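Local atomic coordinates of acyl-CoA Binding Protein (Moniliophthora perniciosa, PDB entry 3FP5), a protein that probably binds long-chain acyl-CoA esters and carries them within the cell, as other members of the acyl-CoA binding protein family do. Residues Gly44-Ser49 with Ser67-Ser72; Ile48-Leu53 with Ala60-Trp65. All coordinates share one frame; numbering follows the deposited sequence.

Overall arrangement
Both contacts lie at the surface and concern the same long connection between helix 28-42 and helix 56-66, and they share Ile48 and Ser49. Contact 1 joins the start of that connection to the loop that follows helix 56-66; it is small, loop against loop, and polar, resting on one carboxylate-to-backbone bond and a bridging water. Contact 2, about 11 Å away between centres, lays the next part of the connection along helix 56-66 itself and buries roughly twice the surface, through an indole, an ion pair and apolar side chains. Trp65, the buried residue of contact 2, also reaches the start of contact 1.

Contact 1: residues Gly44-Ser49 with Ser67-Ser72; sequences GDVNIS and SVEGTS
The carboxylates of Asp45 and Glu69 are the flat groups here, their planes turned steeply against each other and their side chains crossing at about a right angle. Asp45 offers OD1 on its syn side to the backbone N-H of Gly70, which comes in 30° out of the carboxylate plane; the bond is 2.8 Å from Gly70 N to Asp45 OD1 and nearly straight at 173°. The same oxygen rests against the start of the Glu69 side chain, with Asp45 OD1 3.6 Å from Glu69 CG. Glu69 points CG anti to its backbone N (chi1 -173°) and runs on extended, which carries its carboxylate past Asp45 toward Val46. There a water donates to both Val46 O, at 2.8 Å, and Glu69 OE2, at 2.6 Å, and joins the two loops a second time. Asp45 OD2 and Glu69 OE2 stay 4.6 Å apart, and the likely repulsion is probably eased by Lys66, which forms a salt bridge with Glu69 OE1.

The donating N-H belongs to a type II beta turn from Val68 to Thr71, closed by Thr71 N to Val68 O at 3.1 Å. Gly70 takes the positive phi that such a turn needs at its third position, and its N-H faces the neighbouring loop. Asp45 OD1 also accepts from Gln40 NE2, and Gln40 NE2 reaches Thr71 O as well, so helix 28-42 takes part in the junction. The contact thus joins the loop leaving helix 28-42 to the one between helix 56-66 and helix 73-91, while Val46 packs down on Trp62, Trp65 and Lys66 of helix 56-66.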
loop_
_atom_site.group_PDB
_atom_site.type_symbol
_atom_site.label_atom_id
_atom_site.label_comp_id
_atom_site.label_asym_id
_atom_site.label_seq_id
_atom_site.Cartn_x
_atom_site.Cartn_y
_atom_site.Cartn_z
ATOM N N GLY A 44 -0.315 3.281 -12.833
ATOM C CA GLY A 44 -1.391 4.208 -13.107
ATOM C C GLY A 44 -2.693 3.453 -13.267
ATOM O O GLY A 44 -2.875 2.392 -12.666
ATOM N N ASP A 45 -3.598 3.977 -14.093
ATOM C CA ASP A 45 -4.910 3.358 -14.279
ATOM C C ASP A 45 -4.803 1.903 -14.729
ATOM O O ASP A 45 -3.932 1.546 -15.529
ATOM C CB ASP A 45 -5.738 4.145 -15.305
ATOM C CG ASP A 45 -6.305 5.448 -14.744
ATOM O OD1 ASP A 45 -6.406 5.590 -13.513
ATOM O OD2 ASP A 45 -6.675 6.338 -15.541
ATOM N N VAL A 46 -5.713 1.074 -14.228
ATOM C CA VAL A 46 -5.738 -0.342 -14.565
ATOM C C VAL A 46 -5.670 -0.534 -16.080
ATOM O O VAL A 46 -6.414 0.101 -16.833
ATOM C CB VAL A 46 -6.986 -1.029 -13.957
ATOM C CG1 VAL A 46 -8.269 -0.402 -14.480
ATOM C CG2 VAL A 46 -6.941 -2.530 -14.185
ATOM N N ASN A 47 -4.776 -1.419 -16.521
ATOM C CA ASN A 47 -4.438 -1.543 -17.937
ATOM C C ASN A 47 -4.622 -2.960 -18.499
ATOM O O ASN A 47 -4.133 -3.273 -19.595
ATOM C CB ASN A 47 -2.992 -1.088 -18.147
ATOM C CG ASN A 47 -1.997 -1.949 -17.379
ATOM O OD1 ASN A 47 -2.387 -2.875 -16.670
ATOM N ND2 ASN A 47 -0.711 -1.659 -17.540
ATOM N N ILE A 48 -5.332 -3.804 -17.751
ATOM C CA ILE A 48 -5.633 -5.169 -18.183
ATOM C C ILE A 48 -7.094 -5.484 -17.916
ATOM O O ILE A 48 -7.743 -4.799 -17.126
ATOM C CB ILE A 48 -4.790 -6.199 -17.413
ATOM C CG1 ILE A 48 -5.024 -6.047 -15.906
ATOM C CG2 ILE A 48 -3.313 -6.043 -17.757
ATOM C CD1 ILE A 48 -4.364 -7.137 -15.066
ATOM N N SER A 49 -7.611 -6.516 -18.579
ATOM C CA SER A 49 -8.980 -6.960 -18.337
ATOM C C SER A 49 -9.057 -7.751 -17.036
ATOM O O SER A 49 -8.051 -8.274 -16.555
ATOM C CB SER A 49 -9.503 -7.804 -19.507
ATOM O OG SER A 49 -9.837 -6.985 -20.616
ATOM N N SER A 67 -11.045 0.101 -8.717
ATOM C CA SER A 67 -11.798 1.023 -7.859
ATOM C C SER A 67 -11.108 2.373 -7.623
ATOM O O SER A 67 -11.745 3.327 -7.165
ATOM C CB SER A 67 -12.160 0.360 -6.526
ATOM O OG SER A 67 -11.056 0.326 -5.637
ATOM N N VAL A 68 -9.817 2.458 -7.928
ATOM C CA VAL A 68 -9.103 3.724 -7.777
ATOM C C VAL A 68 -8.701 4.343 -9.116
ATOM O O VAL A 68 -7.856 5.240 -9.174
ATOM C CB VAL A 68 -7.899 3.624 -6.808
ATOM C CG1 VAL A 68 -8.392 3.285 -5.419
ATOM C CG2 VAL A 68 -6.866 2.591 -7.291
ATOM N N GLU A 69 -9.320 3.866 -10.195
ATOM C CA GLU A 69 -9.092 4.456 -11.506
ATOM C C GLU A 69 -9.363 5.961 -11.430
ATOM O O GLU A 69 -10.328 6.393 -10.807
ATOM C CB GLU A 69 -10.006 3.786 -12.540
ATOM C CG GLU A 69 -9.735 4.200 -13.965
ATOM C CD GLU A 69 -10.562 3.411 -14.971
ATOM O OE1 GLU A 69 -11.533 2.741 -14.566
ATOM O OE2 GLU A 69 -10.237 3.474 -16.170
ATOM N N GLY A 70 -8.493 6.755 -12.041
ATOM C CA GLY A 70 -8.665 8.195 -12.055
ATOM C C GLY A 70 -7.866 8.904 -10.972
ATOM O O GLY A 70 -7.756 10.133 -10.975
ATOM N N THR A 71 -7.309 8.137 -10.040
ATOM C CA THR A 71 -6.515 8.722 -8.958
ATOM C C THR A 71 -5.112 9.063 -9.441
ATOM O O THR A 71 -4.482 8.284 -10.156
ATOM C CB THR A 71 -6.416 7.741 -7.769
ATOM O OG1 THR A 71 -7.714 7.546 -7.206
ATOM C CG2 THR A 71 -5.481 8.281 -6.682
ATOM N N SER A 72 -4.620 10.238 -9.061
ATOM C CA SER A 72 -3.292 10.675 -9.481
ATOM C C SER A 72 -2.221 9.856 -8.775
ATOM O O SER A 72 -2.470 9.306 -7.705
ATOM C CB SER A 72 -3.091 12.147 -9.143
ATOM O OG SER A 72 -3.055 12.354 -7.736
HETATM O O HOH W 1 -8.091 2.357 -17.056
#

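Contact 2: residues Ile48-Leu53 with Ala60-Trp65; sequences ISRPGL and AKWDAW
Arg50 and Trp62 meet through a CH-pi contact: Arg50 CA sits squarely over one face of the indole, 3.5 Å from the centroid of the five-membered ring and 6° off its normal. From there the arginine chain continues across the six-membered part, with Arg50 CG 3.6 Å from Trp62 CE3. Trp62 CG stands anti to the backbone N (chi1 -171°), a setting that swings the indole off the helix and under the loop.

Hydrogen bonding takes place at the indole edge. Trp62 NE1 donates to Ile48 O at 2.8 Å; the oxygen lies in the ring plane, whereas the donor stands above the carbonyl plane of Ile48.

Beyond the indole edge, the end of the same arginine forms an ion pair. Arg50 grips Asp63 side-on with two nitrogens, NE to OD1 at 2.8 Å and NH2 to OD2 also at 2.8 Å, the guanidinium and carboxylate only 10° from coplanar. Such pairing probably fixes the rotation of both groups and stabilises their charges.

Apolar contacts fill the remainder. Ile48 CG1 approaches Trp62 CD1 at 3.8 Å and more loosely touches the Trp65 ring, while Pro51 CD lies 3.6 Å from Trp62 CB. Replacing Trp62 with an alanine would probably leave Ile48 O without its indole donor and open a gap beneath Arg50, whose chain would lose its flat support.

Trp65, the next aromatic residue along, has its NE1 taken up by Gly44 O. Within the all-helical acyl-CoA binding protein fold, this is a long interhelical connection running back along the helix it leads into, held by an indole-to-carbonyl bond and a bidentate salt bridge.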
loop_
_atom_site.group_PDB
_atom_site.type_symbol
_atom_site.label_atom_id
_atom_site.label_comp_id
_atom_site.label_asym_id
_atom_site.label_seq_id
_atom_site.Cartn_x
_atom_site.Cartn_y
_atom_site.Cartn_z
ATOM N N ILE A 48 -5.332 -3.804 -17.751
ATOM C CA ILE A 48 -5.633 -5.169 -18.183
ATOM C C ILE A 48 -7.094 -5.484 -17.916
ATOM O O ILE A 48 -7.743 -4.799 -17.126
ATOM C CB ILE A 48 -4.790 -6.199 -17.413
ATOM C CG1 ILE A 48 -5.024 -6.047 -15.906
ATOM C CG2 ILE A 48 -3.313 -6.043 -17.757
ATOM C CD1 ILE A 48 -4.364 -7.137 -15.066
ATOM N N SER A 49 -7.611 -6.516 -18.579
ATOM C CA SER A 49 -8.980 -6.960 -18.337
ATOM C C SER A 49 -9.057 -7.751 -17.036
ATOM O O SER A 49 -8.051 -8.274 -16.555
ATOM C CB SER A 49 -9.503 -7.804 -19.507
ATOM O OG SER A 49 -9.837 -6.985 -20.616
ATOM N N ARG A 50 -10.251 -7.825 -16.462
ATOM C CA ARG A 50 -10.440 -8.545 -15.211
ATOM C C ARG A 50 -10.138 -10.020 -15.427
ATOM O O ARG A 50 -10.550 -10.598 -16.434
ATOM C CB ARG A 50 -11.873 -8.374 -14.721
ATOM C CG ARG A 50 -12.144 -8.943 -13.339
ATOM C CD ARG A 50 -13.531 -8.524 -12.893
ATOM N NE ARG A 50 -13.782 -8.740 -11.468
ATOM C CZ ARG A 50 -14.523 -9.731 -10.978
ATOM N NH1 ARG A 50 -15.072 -10.622 -11.799
ATOM N NH2 ARG A 50 -14.714 -9.837 -9.671
ATOM N N PRO A 51 -9.408 -10.634 -14.486
ATOM C CA PRO A 51 -9.149 -12.073 -14.583
ATOM C C PRO A 51 -10.444 -12.873 -14.539
ATOM O O PRO A 51 -11.495 -12.330 -14.180
ATOM C CB PRO A 51 -8.327 -12.364 -13.320
ATOM C CG PRO A 51 -7.708 -11.073 -12.963
ATOM C CD PRO A 51 -8.661 -10.005 -13.382
ATOM N N GLY A 52 -10.354 -14.154 -14.886
ATOM C CA GLY A 52 -11.501 -15.045 -14.873
ATOM C C GLY A 52 -12.109 -15.221 -13.493
ATOM O O GLY A 52 -11.472 -14.928 -12.472
ATOM N N LEU A 53 -13.344 -15.708 -13.464
ATOM C CA LEU A 53 -14.103 -15.824 -12.217
ATOM C C LEU A 53 -13.432 -16.741 -11.190
ATOM O O LEU A 53 -13.609 -16.577 -9.983
ATOM C CB LEU A 53 -15.514 -16.329 -12.512
ATOM C CG LEU A 53 -16.366 -15.387 -13.372
ATOM C CD1 LEU A 53 -17.724 -16.017 -13.680
ATOM C CD2 LEU A 53 -16.527 -14.041 -12.681
ATOM N N ALA A 60 -9.811 -10.251 -7.144
ATOM C CA ALA A 60 -9.933 -9.379 -5.977
ATOM C C ALA A 60 -8.953 -8.209 -6.105
ATOM O O ALA A 60 -9.307 -7.049 -5.878
ATOM C CB ALA A 60 -9.672 -10.155 -4.698
ATOM N N LYS A 61 -7.724 -8.521 -6.494
ATOM C CA LYS A 61 -6.724 -7.492 -6.746
ATOM C C LYS A 61 -7.166 -6.546 -7.856
ATOM O O LYS A 61 -7.033 -5.322 -7.733
ATOM C CB LYS A 61 -5.386 -8.133 -7.120
ATOM C CG LYS A 61 -4.653 -8.779 -5.963
ATOM C CD LYS A 61 -3.443 -9.553 -6.491
ATOM C CE LYS A 61 -2.459 -9.877 -5.384
ATOM N NZ LYS A 61 -1.176 -10.394 -5.935
ATOM N N TRP A 62 -7.688 -7.109 -8.942
ATOM C CA TRP A 62 -8.105 -6.287 -10.076
ATOM C C TRP A 62 -9.219 -5.325 -9.659
ATOM O O TRP A 62 -9.176 -4.121 -9.959
ATOM C CB TRP A 62 -8.566 -7.175 -11.232
ATOM C CG TRP A 62 -8.816 -6.416 -12.499
ATOM C CD1 TRP A 62 -7.931 -6.203 -13.510
ATOM C CD2 TRP A 62 -10.025 -5.747 -12.871
ATOM N NE1 TRP A 62 -8.519 -5.453 -14.504
ATOM C CE2 TRP A 62 -9.805 -5.161 -14.133
ATOM C CE3 TRP A 62 -11.274 -5.595 -12.264
ATOM C CZ2 TRP A 62 -10.791 -4.435 -14.803
ATOM C CZ3 TRP A 62 -12.255 -4.870 -12.932
ATOM C CH2 TRP A 62 -12.008 -4.307 -14.184
ATOM N N ASP A 63 -10.226 -5.862 -8.976
ATOM C CA ASP A 63 -11.339 -5.034 -8.507
ATOM C C ASP A 63 -10.846 -3.849 -7.670
ATOM O O ASP A 63 -11.309 -2.719 -7.854
ATOM C CB ASP A 63 -12.320 -5.882 -7.694
ATOM C CG ASP A 63 -13.134 -6.819 -8.569
ATOM O OD1 ASP A 63 -13.138 -6.627 -9.802
ATOM O OD2 ASP A 63 -13.754 -7.755 -8.020
ATOM N N ALA A 64 -9.908 -4.110 -6.766
ATOM C CA ALA A 64 -9.350 -3.042 -5.926
ATOM C C ALA A 64 -8.673 -1.969 -6.770
ATOM O O ALA A 64 -8.948 -0.778 -6.619
ATOM C CB ALA A 64 -8.372 -3.608 -4.906
ATOM N N TRP A 65 -7.793 -2.402 -7.667
ATOM C CA TRP A 65 -7.119 -1.497 -8.586
ATOM C C TRP A 65 -8.120 -0.691 -9.429
ATOM O O TRP A 65 -8.006 0.535 -9.536
ATOM C CB TRP A 65 -6.145 -2.286 -9.474
ATOM C CG TRP A 65 -5.228 -1.439 -10.290
ATOM C CD1 TRP A 65 -5.029 -0.093 -10.181
ATOM C CD2 TRP A 65 -4.363 -1.887 -11.337
ATOM N NE1 TRP A 65 -4.094 0.326 -11.104
ATOM C CE2 TRP A 65 -3.672 -0.757 -11.828
ATOM C CE3 TRP A 65 -4.107 -3.132 -11.913
ATOM C CZ2 TRP A 65 -2.738 -0.841 -12.862
ATOM C CZ3 TRP A 65 -3.178 -3.211 -12.943
ATOM C CH2 TRP A 65 -2.509 -2.075 -13.407
#